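Local coordinates for TPR repeat-containing protein (Cytophaga hutchinsonii, PDB 3U4T) that is of unknown function but, as a tetratricopeptide-repeat protein, probably serves as a scaffold that binds other proteins or peptides, at residues A[106-111]-A[134-139]; A[140-145]-A[169-174]; A[144-149]-A[163-168]; A[157-162]-A[187-192]. The protein carries 1 engineered substitution. All blocks are in the same frame, centred on the assembly; numbering follows the deposited sequence.

Contact 1 of 4, residues A[106-111]-A[134-139]; sequences TRLDMY and QIRPTT
Leu108 reaches across to Gln134 and Arg136. At its root, Leu108 CB lies 4.2 Å from Gln134 CG. Its CG stands beside the backbone N (chi1 -66°), and the two methyls are carried on toward the loop 134-139. Leu108 CD1 rests 3.7 Å from Gln134 O and sits over the middle of one face of the Arg136 guanidinium. Leu108 CD2 comes 3.9 Å from Arg136 NH2, and the two side chains meet at about a right angle. The guanidinium is held by its far end: Arg136 NH1 donates to Ile135 O at 3.1 Å, with that oxygen in the guanidinium plane, and also to Lys133 O.

The contact joins the start of helix 109-120 to the loop that leaves helix 124-131, at one end of an antiparallel helix pair in the helical array. Gln134 meets the backbone of Leu108 and Asp109. Gln134 CG presses closely on Leu108 O, at 3.0 Å, and Gln134 OE1 lies 3.7 Å from Asp109 CA. Gln134 NE2 hydrogen-bonds to Met131 O. Within the first segment, Arg107 grips Asp109 side-on, NE to OD1 and NH2 to OD2, and a second carboxylate, that of Glu78, also pairs with Arg107 NH2.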
loop_
_atom_site.group_PDB
_atom_site.type_symbol
_atom_site.label_atom_id
_atom_site.label_comp_id
_atom_site.label_asym_id
_atom_site.label_seq_id
_atom_site.Cartn_x
_atom_site.Cartn_y
_atom_site.Cartn_z
ATOM N N THR A 106 18.469 8.287 1.598
ATOM C CA THR A 106 17.398 8.869 0.804
ATOM C C THR A 106 16.280 7.844 0.667
ATOM O O THR A 106 15.197 8.162 0.183
ATOM C CB THR A 106 17.857 9.283 -0.619
ATOM O OG1 THR A 106 17.908 8.129 -1.470
ATOM C CG2 THR A 106 19.227 9.952 -0.566
ATOM N N ARG A 107 16.551 6.613 1.094
ATOM C CA ARG A 107 15.559 5.545 1.023
ATOM C C ARG A 107 14.556 5.660 2.177
ATOM O O ARG A 107 14.323 4.699 2.912
ATOM C CB ARG A 107 16.250 4.179 1.068
ATOM C CG ARG A 107 17.102 3.848 -0.151
ATOM C CD ARG A 107 16.268 3.841 -1.432
ATOM N NE ARG A 107 15.155 2.897 -1.365
ATOM C CZ ARG A 107 15.288 1.576 -1.353
ATOM N NH1 ARG A 107 16.497 1.023 -1.407
ATOM N NH2 ARG A 107 14.208 0.804 -1.280
ATOM N N LEU A 108 13.962 6.839 2.327
ATOM C CA LEU A 108 12.990 7.079 3.383
ATOM C C LEU A 108 11.808 6.130 3.312
ATOM O O LEU A 108 11.063 5.985 4.280
ATOM C CB LEU A 108 12.477 8.513 3.314
ATOM C CG LEU A 108 13.515 9.594 3.622
ATOM C CD1 LEU A 108 12.850 10.957 3.527
ATOM C CD2 LEU A 108 14.099 9.383 5.013
ATOM N N ASP A 109 11.628 5.484 2.165
ATOM C CA ASP A 109 10.524 4.555 2.010
ATOM C C ASP A 109 10.669 3.338 2.933
ATOM O O ASP A 109 9.679 2.660 3.217
ATOM C CB ASP A 109 10.373 4.144 0.533
ATOM C CG ASP A 109 11.664 3.636 -0.085
ATOM O OD1 ASP A 109 12.735 4.222 0.170
ATOM O OD2 ASP A 109 11.603 2.653 -0.849
HETATM N N MSE A 110 11.887 3.071 3.420
HETATM C CA MSE A 110 12.119 1.947 4.344
HETATM C C MSE A 110 11.339 2.208 5.633
HETATM O O MSE A 110 10.806 1.289 6.262
HETATM C CB MSE A 110 13.612 1.792 4.688
HETATM C CG MSE A 110 14.475 1.303 3.551
HETATM SE SE MSE A 110 13.737 -0.308 2.803
HETATM C CE MSE A 110 14.928 -1.585 3.536
ATOM N N TYR A 111 11.288 3.463 6.050
ATOM C CA TYR A 111 10.533 3.774 7.251
ATOM C C TYR A 111 9.062 3.520 6.965
ATOM O O TYR A 111 8.296 3.126 7.850
ATOM C CB TYR A 111 10.782 5.219 7.672
ATOM C CG TYR A 111 12.206 5.439 8.135
ATOM C CD1 TYR A 111 12.798 4.554 9.043
ATOM C CD2 TYR A 111 12.950 6.542 7.709
ATOM C CE1 TYR A 111 14.087 4.756 9.523
ATOM C CE2 TYR A 111 14.254 6.759 8.192
ATOM C CZ TYR A 111 14.805 5.858 9.104
ATOM O OH TYR A 111 16.051 6.063 9.652
ATOM N N GLN A 134 9.112 9.787 7.011
ATOM C CA GLN A 134 9.234 10.040 5.580
ATOM C C GLN A 134 8.909 11.493 5.268
ATOM O O GLN A 134 9.449 12.066 4.328
ATOM C CB GLN A 134 8.273 9.159 4.800
ATOM C CG GLN A 134 8.611 7.694 4.798
ATOM C CD GLN A 134 7.407 6.870 4.435
ATOM O OE1 GLN A 134 7.496 5.907 3.690
ATOM N NE2 GLN A 134 6.264 7.247 4.978
ATOM N N ILE A 135 8.027 12.082 6.068
ATOM C CA ILE A 135 7.610 13.460 5.855
ATOM C C ILE A 135 8.729 14.490 5.912
ATOM O O ILE A 135 9.463 14.598 6.896
ATOM C CB ILE A 135 6.517 13.890 6.866
ATOM C CG1 ILE A 135 5.375 12.877 6.870
ATOM C CG2 ILE A 135 5.944 15.259 6.471
ATOM C CD1 ILE A 135 4.687 12.752 5.544
ATOM N N ARG A 136 8.840 15.241 4.825
ATOM C CA ARG A 136 9.806 16.315 4.687
ATOM C C ARG A 136 8.963 17.431 4.099
ATOM O O ARG A 136 7.879 17.178 3.577
ATOM C CB ARG A 136 10.927 15.927 3.715
ATOM C CG ARG A 136 11.907 14.893 4.269
ATOM C CD ARG A 136 12.641 15.422 5.499
ATOM N NE ARG A 136 13.668 14.493 5.968
ATOM C CZ ARG A 136 13.438 13.466 6.778
ATOM N NH1 ARG A 136 12.206 13.245 7.216
ATOM N NH2 ARG A 136 14.434 12.656 7.135
ATOM N N PRO A 137 9.424 18.683 4.195
ATOM C CA PRO A 137 8.608 19.755 3.619
ATOM C C PRO A 137 8.653 19.743 2.090
ATOM O O PRO A 137 8.244 20.699 1.436
ATOM C CB PRO A 137 9.223 21.013 4.222
ATOM C CG PRO A 137 10.660 20.627 4.425
ATOM C CD PRO A 137 10.542 19.231 4.980
ATOM N N THR A 138 9.135 18.642 1.528
ATOM C CA THR A 138 9.255 18.507 0.086
ATOM C C THR A 138 8.420 17.334 -0.427
ATOM O O THR A 138 7.937 17.357 -1.557
ATOM C CB THR A 138 10.748 18.286 -0.316
ATOM O OG1 THR A 138 10.873 18.277 -1.742
ATOM C CG2 THR A 138 11.267 16.957 0.240
ATOM N N THR A 139 8.267 16.319 0.420
ATOM C CA THR A 139 7.525 15.096 0.111
ATOM C C THR A 139 6.429 15.238 -0.936
ATOM O O THR A 139 5.612 16.166 -0.892
ATOM C CB THR A 139 6.899 14.516 1.378
ATOM O OG1 THR A 139 7.881 14.508 2.423
ATOM C CG2 THR A 139 6.421 13.077 1.125
#

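Contact 2 of 4, residues A[140-145]-A[169-174]; sequences TDPKVF and LELKPN
This is a small apolar contact at the surface, where the beginning of helix 142-154 meets the last turn of helix 158-171. It centres on one methyl group. Leu171 CD1 is set among three partners of the segment 140-145. Leu171 CD1 lies 3.2 Å from Thr140 O, 4.0 Å from Pro142 CG and 3.7 Å from Phe145 CD1. The side chains of Leu171 and Phe145 meet at about a right angle, and the methyl approaches the Phe145 ring obliquely. The extended end of Leu171 (chi2 177°) carries CD1 out to these groups.

The two helices belong to one tetratricopeptide repeat, and this is the end of the helix pair where the chain enters the first helix and leaves the second. Phe145 falls where the repeat consensus has a large aromatic residue, and Pro173 is the proline that commonly follows the second helix.

Lys172, the first residue to depart from helical geometry, adds an aliphatic contact: Lys172 CG lies 3.9 Å from Pro142 CG. Pro142 meets Lys172 through CG, and Leu171 CD1 through both CA and CG. Just ahead of it, Asp141 takes the N-cap position of helix 142-154. Asp141 OD1 accepts a weak capping bond from Lys143 N, at 3.3 Å. Phe145 also packs on Ile135 and Thr139 of the preceding loop.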
loop_
_atom_site.group_PDB
_atom_site.type_symbol
_atom_site.label_atom_id
_atom_site.label_comp_id
_atom_site.label_asym_id
_atom_site.label_seq_id
_atom_site.Cartn_x
_atom_site.Cartn_y
_atom_site.Cartn_z
ATOM N N THR A 140 6.405 14.291 -1.868
ATOM C CA THR A 140 5.426 14.322 -2.940
ATOM C C THR A 140 4.733 12.998 -3.191
ATOM O O THR A 140 3.729 12.960 -3.898
ATOM C CB THR A 140 6.076 14.759 -4.261
ATOM O OG1 THR A 140 7.111 13.831 -4.626
ATOM C CG2 THR A 140 6.663 16.148 -4.121
ATOM N N ASP A 141 5.260 11.915 -2.630
ATOM C CA ASP A 141 4.650 10.605 -2.844
ATOM C C ASP A 141 3.296 10.528 -2.144
ATOM O O ASP A 141 3.219 10.473 -0.916
ATOM C CB ASP A 141 5.573 9.497 -2.331
ATOM C CG ASP A 141 5.124 8.118 -2.771
ATOM O OD1 ASP A 141 4.055 8.017 -3.418
ATOM O OD2 ASP A 141 5.840 7.137 -2.468
ATOM N N PRO A 142 2.205 10.531 -2.923
ATOM C CA PRO A 142 0.838 10.463 -2.401
ATOM C C PRO A 142 0.646 9.306 -1.430
ATOM O O PRO A 142 0.075 9.478 -0.351
ATOM C CB PRO A 142 -0.003 10.285 -3.666
ATOM C CG PRO A 142 0.796 11.004 -4.693
ATOM C CD PRO A 142 2.193 10.530 -4.394
ATOM N N LYS A 143 1.117 8.127 -1.837
ATOM C CA LYS A 143 1.009 6.914 -1.035
ATOM C C LYS A 143 1.477 7.187 0.384
ATOM O O LYS A 143 0.848 6.751 1.343
ATOM C CB LYS A 143 1.844 5.799 -1.667
ATOM C CG LYS A 143 1.870 4.487 -0.896
ATOM C CD LYS A 143 2.790 3.475 -1.585
ATOM C CE LYS A 143 2.180 2.913 -2.870
ATOM N NZ LYS A 143 1.517 1.588 -2.657
ATOM N N VAL A 144 2.581 7.914 0.522
ATOM C CA VAL A 144 3.076 8.247 1.845
ATOM C C VAL A 144 1.943 8.875 2.651
ATOM O O VAL A 144 1.698 8.507 3.801
ATOM C CB VAL A 144 4.233 9.255 1.780
ATOM C CG1 VAL A 144 4.539 9.793 3.167
ATOM C CG2 VAL A 144 5.457 8.587 1.195
ATOM N N PHE A 145 1.245 9.828 2.044
ATOM C CA PHE A 145 0.153 10.495 2.737
ATOM C C PHE A 145 -1.116 9.648 2.849
ATOM O O PHE A 145 -1.908 9.830 3.778
ATOM C CB PHE A 145 -0.156 11.826 2.060
ATOM C CG PHE A 145 0.912 12.863 2.254
ATOM C CD1 PHE A 145 1.624 13.360 1.166
ATOM C CD2 PHE A 145 1.181 13.366 3.517
ATOM C CE1 PHE A 145 2.581 14.344 1.331
ATOM C CE2 PHE A 145 2.137 14.353 3.697
ATOM C CZ PHE A 145 2.839 14.843 2.599
ATOM N N LEU A 169 -5.187 14.421 -2.093
ATOM C CA LEU A 169 -5.953 15.144 -3.098
ATOM C C LEU A 169 -5.138 16.260 -3.732
ATOM O O LEU A 169 -5.148 16.416 -4.947
ATOM C CB LEU A 169 -7.230 15.722 -2.477
ATOM C CG LEU A 169 -8.313 14.663 -2.275
ATOM C CD1 LEU A 169 -9.433 15.234 -1.428
ATOM C CD2 LEU A 169 -8.814 14.184 -3.637
ATOM N N GLU A 170 -4.434 17.032 -2.911
ATOM C CA GLU A 170 -3.624 18.127 -3.426
ATOM C C GLU A 170 -2.642 17.649 -4.482
ATOM O O GLU A 170 -2.473 18.287 -5.514
ATOM C CB GLU A 170 -2.832 18.789 -2.306
ATOM C CG GLU A 170 -3.654 19.472 -1.238
ATOM C CD GLU A 170 -2.779 20.242 -0.263
ATOM O OE1 GLU A 170 -1.553 19.990 -0.237
ATOM O OE2 GLU A 170 -3.318 21.090 0.478
ATOM N N LEU A 171 -1.994 16.524 -4.215
ATOM C CA LEU A 171 -1.004 15.960 -5.122
ATOM C C LEU A 171 -1.616 15.293 -6.349
ATOM O O LEU A 171 -1.039 15.323 -7.434
ATOM C CB LEU A 171 -0.143 14.950 -4.359
ATOM C CG LEU A 171 0.420 15.417 -3.012
ATOM C CD1 LEU A 171 1.184 14.270 -2.377
ATOM C CD2 LEU A 171 1.341 16.621 -3.207
ATOM N N LYS A 172 -2.762 14.648 -6.172
ATOM C CA LYS A 172 -3.453 14.007 -7.293
ATOM C C LYS A 172 -4.923 14.427 -7.204
ATOM O O LYS A 172 -5.738 13.706 -6.632
ATOM C CB LYS A 172 -3.336 12.478 -7.236
ATOM C CG LYS A 172 -1.918 11.944 -7.380
ATOM C CD LYS A 172 -1.268 12.343 -8.695
ATOM C CE LYS A 172 0.115 11.709 -8.843
ATOM N NZ LYS A 172 0.063 10.220 -8.779
ATOM N N PRO A 173 -5.269 15.595 -7.770
ATOM C CA PRO A 173 -6.614 16.165 -7.774
ATOM C C PRO A 173 -7.705 15.253 -8.310
ATOM O O PRO A 173 -7.568 14.698 -9.387
ATOM C CB PRO A 173 -6.444 17.432 -8.631
ATOM C CG PRO A 173 -5.036 17.787 -8.443
ATOM C CD PRO A 173 -4.331 16.461 -8.505
ATOM N N ASN A 174 -8.826 15.184 -7.600
ATOM C CA ASN A 174 -9.980 14.385 -8.022
ATOM C C ASN A 174 -9.801 12.884 -7.940
ATOM O O ASN A 174 -10.645 12.135 -8.432
ATOM C CB ASN A 174 -10.412 14.751 -9.455
ATOM C CG ASN A 174 -11.462 15.813 -9.473
ATOM O OD1 ASN A 174 -11.375 16.797 -8.737
ATOM N ND2 ASN A 174 -12.460 15.640 -10.331
#

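Contact 3 of 4, residues A[144-149]-A[163-168]; sequences VFYELG and SSFVKV
Phe145 O is gripped by two donors. Ser164 OG donates to Phe145 O at 2.6 Å, in the carbonyl plane and on a lone pair, and Gly149 N supplies the normal helical bond to Phe145 O at 3.0 Å. With OG opposite its own backbone N (chi1 177°), Ser164 points the hydroxyl across to helix 142-154.

The helix segments run nearly antiparallel, at 157°, with their axes 8.1 Å apart. This is the helix pair of a tetratricopeptide repeat, and Gly149 and Phe165 hold the small and aromatic positions of its consensus. Gly149 allows the close fit: Phe165 CZ lies 3.4 Å from Gly149 C, and a CB on the glycine would collide with Phe165 CE1. Phe165 also meets the ring of Trp181 in the next helix. With an alanine here, a gap would probably open beside Gly149, and Tyr146 and Trp181 would lose a shared aromatic neighbour.

Lys167 CB sits over one face of the Phe145 ring, 4.0 Å from its centroid, while the amine end leads away. Val168 CG2 packs 3.5 Å from Tyr146 N. The buried hydroxyl bond and the close fit at Gly149 thus set how the two helices lie against each other.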
loop_
_atom_site.group_PDB
_atom_site.type_symbol
_atom_site.label_atom_id
_atom_site.label_comp_id
_atom_site.label_asym_id
_atom_site.label_seq_id
_atom_site.Cartn_x
_atom_site.Cartn_y
_atom_site.Cartn_z
ATOM N N VAL A 144 2.581 7.914 0.522
ATOM C CA VAL A 144 3.076 8.247 1.845
ATOM C C VAL A 144 1.943 8.875 2.651
ATOM O O VAL A 144 1.698 8.507 3.801
ATOM C CB VAL A 144 4.233 9.255 1.780
ATOM C CG1 VAL A 144 4.539 9.793 3.167
ATOM C CG2 VAL A 144 5.457 8.587 1.195
ATOM N N PHE A 145 1.245 9.828 2.044
ATOM C CA PHE A 145 0.153 10.495 2.737
ATOM C C PHE A 145 -1.116 9.648 2.849
ATOM O O PHE A 145 -1.908 9.830 3.778
ATOM C CB PHE A 145 -0.156 11.826 2.060
ATOM C CG PHE A 145 0.912 12.863 2.254
ATOM C CD1 PHE A 145 1.624 13.360 1.166
ATOM C CD2 PHE A 145 1.181 13.366 3.517
ATOM C CE1 PHE A 145 2.581 14.344 1.331
ATOM C CE2 PHE A 145 2.137 14.353 3.697
ATOM C CZ PHE A 145 2.839 14.843 2.599
ATOM N N TYR A 146 -1.302 8.722 1.911
ATOM C CA TYR A 146 -2.469 7.845 1.913
ATOM C C TYR A 146 -2.373 6.815 3.052
ATOM O O TYR A 146 -3.343 6.573 3.788
ATOM C CB TYR A 146 -2.570 7.118 0.574
ATOM C CG TYR A 146 -3.698 6.113 0.495
ATOM C CD1 TYR A 146 -3.481 4.830 -0.003
ATOM C CD2 TYR A 146 -4.988 6.450 0.901
ATOM C CE1 TYR A 146 -4.522 3.903 -0.094
ATOM C CE2 TYR A 146 -6.035 5.530 0.810
ATOM C CZ TYR A 146 -5.793 4.260 0.315
ATOM O OH TYR A 146 -6.823 3.353 0.234
ATOM N N GLU A 147 -1.192 6.216 3.184
ATOM C CA GLU A 147 -0.936 5.225 4.218
ATOM C C GLU A 147 -0.811 5.858 5.590
ATOM O O GLU A 147 -1.112 5.227 6.601
ATOM C CB GLU A 147 0.325 4.428 3.883
ATOM C CG GLU A 147 0.032 3.211 3.014
ATOM C CD GLU A 147 1.239 2.727 2.252
ATOM O OE1 GLU A 147 2.354 3.228 2.524
ATOM O OE2 GLU A 147 1.070 1.844 1.382
ATOM N N LEU A 148 -0.371 7.110 5.629
ATOM C CA LEU A 148 -0.237 7.789 6.897
ATOM C C LEU A 148 -1.628 8.161 7.385
ATOM O O LEU A 148 -1.938 8.001 8.569
ATOM C CB LEU A 148 0.649 9.029 6.744
ATOM C CG LEU A 148 0.851 9.912 7.986
ATOM C CD1 LEU A 148 1.270 9.088 9.199
ATOM C CD2 LEU A 148 1.898 10.957 7.660
ATOM N N GLY A 149 -2.479 8.627 6.470
ATOM C CA GLY A 149 -3.838 9.000 6.845
ATOM C C GLY A 149 -4.617 7.823 7.415
ATOM O O GLY A 149 -5.387 7.958 8.385
ATOM N N SER A 163 -6.612 15.756 7.146
ATOM C CA SER A 163 -5.590 16.652 6.602
ATOM C C SER A 163 -4.636 15.878 5.714
ATOM O O SER A 163 -4.216 16.355 4.654
ATOM C CB SER A 163 -4.795 17.309 7.730
ATOM O OG SER A 163 -5.662 17.995 8.615
ATOM N N SER A 164 -4.292 14.676 6.159
ATOM C CA SER A 164 -3.381 13.829 5.412
ATOM C C SER A 164 -4.059 13.379 4.121
ATOM O O SER A 164 -3.398 13.179 3.104
ATOM C CB SER A 164 -2.973 12.627 6.273
ATOM O OG SER A 164 -2.145 11.734 5.551
ATOM N N PHE A 165 -5.378 13.213 4.152
ATOM C CA PHE A 165 -6.084 12.810 2.941
ATOM C C PHE A 165 -6.229 14.028 2.029
ATOM O O PHE A 165 -6.265 13.899 0.805
ATOM C CB PHE A 165 -7.457 12.210 3.274
ATOM C CG PHE A 165 -7.381 10.889 3.984
ATOM C CD1 PHE A 165 -6.530 9.878 3.518
ATOM C CD2 PHE A 165 -8.140 10.654 5.130
ATOM C CE1 PHE A 165 -6.446 8.653 4.191
ATOM C CE2 PHE A 165 -8.062 9.439 5.802
ATOM C CZ PHE A 165 -7.213 8.441 5.336
ATOM N N VAL A 166 -6.319 15.214 2.633
ATOM C CA VAL A 166 -6.406 16.449 1.862
ATOM C C VAL A 166 -5.123 16.563 1.045
ATOM O O VAL A 166 -5.123 17.110 -0.050
ATOM C CB VAL A 166 -6.503 17.693 2.766
ATOM C CG1 VAL A 166 -6.190 18.938 1.958
ATOM C CG2 VAL A 166 -7.893 17.799 3.360
ATOM N N LYS A 167 -4.026 16.051 1.599
ATOM C CA LYS A 167 -2.735 16.081 0.920
ATOM C C LYS A 167 -2.705 15.141 -0.266
ATOM O O LYS A 167 -2.073 15.445 -1.284
ATOM C CB LYS A 167 -1.604 15.696 1.876
ATOM C CG LYS A 167 -1.055 16.832 2.707
ATOM C CD LYS A 167 -0.267 17.802 1.838
ATOM C CE LYS A 167 0.419 18.852 2.694
ATOM N NZ LYS A 167 1.293 19.737 1.888
ATOM N N VAL A 168 -3.360 13.987 -0.140
ATOM C CA VAL A 168 -3.389 13.039 -1.251
ATOM C C VAL A 168 -4.106 13.726 -2.415
ATOM O O VAL A 168 -3.688 13.644 -3.566
ATOM C CB VAL A 168 -4.132 11.743 -0.872
ATOM C CG1 VAL A 168 -4.246 10.820 -2.084
ATOM C CG2 VAL A 168 -3.382 11.033 0.242
#

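Contact 4 of 4, residues A[157-162]-A[187-192]; sequences EYVKAD and AAQDPD
Ala188 lays its methyl on the ring of Tyr158. Ala188 CB sits over the centre of one face, 3.3 Å from the Tyr158 ring centroid and 10° off the ring normal, a close CH-pi contact. The tyrosine CG stands beside its backbone N (chi1 -50°), which swings the ring out beside helix 176-189; chi2 (-56°) then turns its face to the methyl. The ring also meets Tyr153 edge-to-face, so it bridges two neighbouring helices.

Gln189 comes next. Gln189 CG packs 3.8 Å from Tyr158 CB, and the extended chain runs on across Val159, with Gln189 OE1 4.0 Å from Val159 CG2. Gln189 NE2 makes a weak bond to Ala185 O in its own helix. Beyond Gln189 the chain leaves the helix, and Asp190 OD2 accepts from Gln195 N.

The contact joins the start of helix 158-171 to the end of helix 176-189 in the stacked array. A serine in place of Tyr158 would probably leave the Ala188 methyl without its ring and Tyr153 without its edge-to-face mate. Arg182 engages the nearby Asp162 carboxylate, so the junction is mainly apolar, methyl on ring and CG on CB, and depends on shape.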
loop_
_atom_site.group_PDB
_atom_site.type_symbol
_atom_site.label_atom_id
_atom_site.label_comp_id
_atom_site.label_asym_id
_atom_site.label_seq_id
_atom_site.Cartn_x
_atom_site.Cartn_y
_atom_site.Cartn_z
ATOM N N GLU A 157 -7.495 9.314 15.086
ATOM C CA GLU A 157 -7.131 10.729 14.987
ATOM C C GLU A 157 -7.699 11.153 13.634
ATOM O O GLU A 157 -6.959 11.418 12.685
ATOM C CB GLU A 157 -5.616 10.918 15.005
ATOM C CG GLU A 157 -4.939 10.361 16.239
ATOM C CD GLU A 157 -3.459 10.714 16.309
ATOM O OE1 GLU A 157 -3.133 11.899 16.535
ATOM O OE2 GLU A 157 -2.620 9.810 16.128
ATOM N N TYR A 158 -9.024 11.195 13.557
ATOM C CA TYR A 158 -9.719 11.532 12.323
ATOM C C TYR A 158 -9.371 12.895 11.786
ATOM O O TYR A 158 -9.242 13.068 10.581
ATOM C CB TYR A 158 -11.224 11.399 12.535
ATOM C CG TYR A 158 -11.567 10.067 13.154
ATOM C CD1 TYR A 158 -11.167 8.880 12.542
ATOM C CD2 TYR A 158 -12.215 9.989 14.383
ATOM C CE1 TYR A 158 -11.390 7.649 13.139
ATOM C CE2 TYR A 158 -12.444 8.752 14.995
ATOM C CZ TYR A 158 -12.022 7.584 14.365
ATOM O OH TYR A 158 -12.196 6.348 14.966
ATOM N N VAL A 159 -9.204 13.866 12.671
ATOM C CA VAL A 159 -8.853 15.187 12.200
ATOM C C VAL A 159 -7.551 15.101 11.403
ATOM O O VAL A 159 -7.487 15.606 10.284
ATOM C CB VAL A 159 -8.724 16.199 13.375
ATOM C CG1 VAL A 159 -8.110 17.502 12.882
ATOM C CG2 VAL A 159 -10.104 16.485 13.966
ATOM N N LYS A 160 -6.531 14.443 11.953
ATOM C CA LYS A 160 -5.247 14.316 11.261
ATOM C C LYS A 160 -5.311 13.404 10.038
ATOM O O LYS A 160 -4.549 13.576 9.086
ATOM C CB LYS A 160 -4.164 13.833 12.230
ATOM C CG LYS A 160 -3.804 14.864 13.274
ATOM C CD LYS A 160 -2.995 14.272 14.411
ATOM C CE LYS A 160 -1.515 14.198 14.096
ATOM N NZ LYS A 160 -0.756 13.723 15.291
ATOM N N ALA A 161 -6.214 12.434 10.057
ATOM C CA ALA A 161 -6.367 11.552 8.904
ATOM C C ALA A 161 -6.903 12.392 7.748
ATOM O O ALA A 161 -6.478 12.224 6.600
ATOM C CB ALA A 161 -7.352 10.412 9.212
ATOM N N ASP A 162 -7.823 13.307 8.057
ATOM C CA ASP A 162 -8.438 14.165 7.044
ATOM C C ASP A 162 -7.410 15.047 6.355
ATOM O O ASP A 162 -7.339 15.081 5.131
ATOM C CB ASP A 162 -9.534 15.038 7.688
ATOM C CG ASP A 162 -10.578 15.538 6.677
ATOM O OD1 ASP A 162 -10.772 14.883 5.632
ATOM O OD2 ASP A 162 -11.223 16.580 6.943
ATOM N N ALA A 187 -16.945 11.086 8.428
ATOM C CA ALA A 187 -18.062 10.321 8.996
ATOM C C ALA A 187 -17.701 9.909 10.421
ATOM O O ALA A 187 -18.565 9.765 11.277
ATOM C CB ALA A 187 -18.347 9.072 8.150
ATOM N N ALA A 188 -16.409 9.716 10.667
ATOM C CA ALA A 188 -15.912 9.336 11.984
ATOM C C ALA A 188 -16.075 10.495 12.972
ATOM O O ALA A 188 -16.269 10.277 14.171
ATOM C CB ALA A 188 -14.453 8.935 11.879
ATOM N N GLN A 189 -16.002 11.724 12.458
ATOM C CA GLN A 189 -16.145 12.922 13.286
ATOM C C GLN A 189 -17.612 13.237 13.538
ATOM O O GLN A 189 -17.952 13.987 14.446
ATOM C CB GLN A 189 -15.497 14.123 12.607
ATOM C CG GLN A 189 -14.008 14.009 12.400
ATOM C CD GLN A 189 -13.446 15.224 11.686
ATOM O OE1 GLN A 189 -13.646 16.358 12.119
ATOM N NE2 GLN A 189 -12.737 14.994 10.591
ATOM N N ASP A 190 -18.481 12.652 12.727
ATOM C CA ASP A 190 -19.916 12.878 12.854
ATOM C C ASP A 190 -20.631 11.516 12.978
ATOM O O ASP A 190 -21.475 11.170 12.153
ATOM C CB ASP A 190 -20.376 13.660 11.615
ATOM C CG ASP A 190 -21.844 13.984 11.630
ATOM O OD1 ASP A 190 -22.435 14.062 12.728
ATOM O OD2 ASP A 190 -22.403 14.174 10.531
ATOM N N PRO A 191 -20.307 10.743 14.039
ATOM C CA PRO A 191 -20.861 9.410 14.329
ATOM C C PRO A 191 -22.365 9.234 14.196
ATOM O O PRO A 191 -22.829 8.205 13.698
ATOM C CB PRO A 191 -20.369 9.128 15.748
ATOM C CG PRO A 191 -20.289 10.490 16.345
ATOM C CD PRO A 191 -19.632 11.274 15.239
ATOM N N ASP A 192 -23.132 10.223 14.642
ATOM C CA ASP A 192 -24.576 10.119 14.534
ATOM C C ASP A 192 -25.114 10.880 13.335
ATOM O O ASP A 192 -26.310 11.127 13.233
ATOM C CB ASP A 192 -25.248 10.585 15.825
ATOM C CG ASP A 192 -25.070 9.586 16.957
ATOM O OD1 ASP A 192 -25.255 8.367 16.715
ATOM O OD2 ASP A 192 -24.751 10.020 18.081
#

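Along the chain, contact 1 closes before the other three open. Contacts 2 and 3 both join helix 142-154 to helix 158-171, with centres 7 Å apart, and share Val144 and Phe145. Contact 2 lies where the chain enters the first helix and leaves the second, and contact 3 farther along. The centre of contact 1 is about 14 Å from each of theirs, and it touches them through Ile135 and Gln134 in the loop before helix 142-154. Contact 4 carries helix 158-171 on to helix 176-189, its segments alternating with those of contacts 2 and 3. It touches contact 3 where Gly149 O meets Ala161 CB. Contacts 1 and 4 have centres about 26 Å apart. Together they trace successive stacked helices, as in tetratricopeptide-repeat proteins.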